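Local coordinates for putative glycosyl hydrolase (Bacteroides thetaiotaomicron VPI-5482, PDB 3K11), which is of unknown function but probably acts as a hydrolase of the glycosyl hydrolase 88 family, at residues F174-I178 against A210-M214. Residues are numbered along the deposited sequence; the frame is centred on the assembly and turned at random.
Sequences FDFII and AVAQM
The Phe174 ring carries Met214 (a selenomethionine) over one face, and meets Val211 at its edge, with CE1 3.8 Å from Val211 CA. This is a Met-aromatic contact: Met214 SE stands 4.3 Å from the centroid of the Phe174 ring, 20° off its normal. Family 88 proteins belong to the six-hairpin clan, whose helical domains are alpha/alpha barrels. Here helices 167-180 and 202-217 pack at a steep angle, their short segments running 118° apart and 11.2 Å between axes. CG of Phe174 lies anti to the backbone N (chi1 -159°), which sends the ring across to the second helix. The Met214 chain bends at chi2 and chi3 and runs over the ring toward helix 167-180, counter to the Phe174 side chain. Its CE ends 3.9 Å from Phe174 CD2. Tyr225 of helix 222-240 meets the Phe174 ring edge-to-face and also touches Val211 and Met214. With an alanine at Phe174, the selenium of Met214 would probably lose its aromatic face and a gap would open beside Val211. One helical turn on, Ile177 and Ile178 carry the apolar contact further. Ile177 CD1 rests 3.8 Å from Ala210 CB. Ala210 is also backed by Thr152 of helix 148-160. Ile178 crosses Val211 nearly at right angles, and its CD1 lies 4.0 Å from Val211 CG2.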
loop_
_atom_site.group_PDB
_atom_site.type_symbol
_atom_site.label_atom_id
_atom_site.label_comp_id
_atom_site.label_asym_id
_atom_site.label_seq_id
_atom_site.Cartn_x
_atom_site.Cartn_y
_atom_site.Cartn_z
ATOM N N PHE A 174 -20.484 -0.386 37.582
ATOM C CA PHE A 174 -19.113 -0.826 37.900
ATOM C C PHE A 174 -19.076 -2.198 38.550
ATOM O O PHE A 174 -18.170 -2.971 38.313
ATOM C CB PHE A 174 -18.376 0.156 38.799
ATOM C CG PHE A 174 -16.892 -0.012 38.719
ATOM C CD1 PHE A 174 -16.221 0.388 37.595
ATOM C CD2 PHE A 174 -16.201 -0.686 39.705
ATOM C CE1 PHE A 174 -14.872 0.183 37.478
ATOM C CE2 PHE A 174 -14.849 -0.865 39.616
ATOM C CZ PHE A 174 -14.175 -0.435 38.496
ATOM N N ASP A 175 -20.077 -2.526 39.347
ATOM C CA ASP A 175 -20.147 -3.879 39.878
ATOM C C ASP A 175 -20.167 -4.867 38.715
ATOM O O ASP A 175 -19.472 -5.900 38.732
ATOM C CB ASP A 175 -21.397 -4.063 40.699
ATOM C CG ASP A 175 -21.545 -5.503 41.255
ATOM O OD1 ASP A 175 -20.591 -6.068 41.774
ATOM O OD2 ASP A 175 -22.641 -6.045 41.187
ATOM N N PHE A 176 -20.978 -4.579 37.695
ATOM C CA PHE A 176 -20.949 -5.444 36.492
ATOM C C PHE A 176 -19.551 -5.536 35.858
ATOM O O PHE A 176 -19.048 -6.621 35.557
ATOM C CB PHE A 176 -21.962 -5.049 35.410
ATOM C CG PHE A 176 -21.758 -5.851 34.164
ATOM C CD1 PHE A 176 -22.296 -7.117 34.061
ATOM C CD2 PHE A 176 -20.958 -5.380 33.159
ATOM C CE1 PHE A 176 -22.026 -7.879 32.946
ATOM C CE2 PHE A 176 -20.670 -6.175 32.062
ATOM C CZ PHE A 176 -21.184 -7.416 31.994
ATOM N N ILE A 177 -18.958 -4.390 35.582
ATOM C CA ILE A 177 -17.664 -4.342 34.910
ATOM C C ILE A 177 -16.629 -5.151 35.657
ATOM O O ILE A 177 -15.947 -6.017 35.075
ATOM C CB ILE A 177 -17.190 -2.868 34.739
ATOM C CG1 ILE A 177 -18.124 -2.128 33.763
ATOM C CG2 ILE A 177 -15.707 -2.753 34.253
ATOM C CD1 ILE A 177 -17.979 -0.631 33.810
ATOM N N ILE A 178 -16.498 -4.870 36.955
ATOM C CA ILE A 178 -15.352 -5.376 37.699
ATOM C C ILE A 178 -15.546 -6.760 38.251
ATOM O O ILE A 178 -14.559 -7.502 38.405
ATOM C CB ILE A 178 -14.896 -4.361 38.811
ATOM C CG1 ILE A 178 -13.378 -4.447 38.993
ATOM C CG2 ILE A 178 -15.728 -4.558 40.111
ATOM C CD1 ILE A 178 -12.571 -3.877 37.831
ATOM N N ALA A 210 -13.406 3.299 32.536
ATOM C CA ALA A 210 -14.238 3.178 33.728
ATOM C C ALA A 210 -13.393 2.800 34.947
ATOM O O ALA A 210 -13.593 3.322 36.050
ATOM C CB ALA A 210 -15.322 2.123 33.500
ATOM N N VAL A 211 -12.506 1.823 34.746
ATOM C CA VAL A 211 -11.619 1.372 35.818
ATOM C C VAL A 211 -10.696 2.521 36.215
ATOM O O VAL A 211 -10.542 2.799 37.392
ATOM C CB VAL A 211 -10.851 0.079 35.436
ATOM C CG1 VAL A 211 -9.904 -0.346 36.592
ATOM C CG2 VAL A 211 -11.838 -1.068 35.081
ATOM N N ALA A 212 -10.071 3.205 35.245
ATOM C CA ALA A 212 -9.232 4.369 35.529
ATOM C C ALA A 212 -9.991 5.469 36.313
ATOM O O ALA A 212 -9.486 6.006 37.310
ATOM C CB ALA A 212 -8.602 4.934 34.202
ATOM N N GLN A 213 -11.215 5.778 35.900
ATOM C CA GLN A 213 -11.995 6.789 36.609
ATOM C C GLN A 213 -12.421 6.345 37.989
ATOM O O GLN A 213 -12.455 7.164 38.922
ATOM C CB GLN A 213 -13.203 7.226 35.761
ATOM C CG GLN A 213 -12.804 8.140 34.580
ATOM C CD GLN A 213 -12.302 9.479 35.010
ATOM O OE1 GLN A 213 -12.735 10.022 36.016
ATOM N NE2 GLN A 213 -11.362 10.039 34.255
HETATM N N MSE A 214 -12.751 5.071 38.147
HETATM C CA MSE A 214 -13.112 4.563 39.475
HETATM C C MSE A 214 -11.964 4.714 40.451
HETATM O O MSE A 214 -12.216 4.849 41.658
HETATM C CB MSE A 214 -13.521 3.096 39.502
HETATM C CG MSE A 214 -14.920 2.765 39.321
HETATM SE SE MSE A 214 -16.266 3.693 40.292
HETATM C CE MSE A 214 -16.644 2.627 41.736
#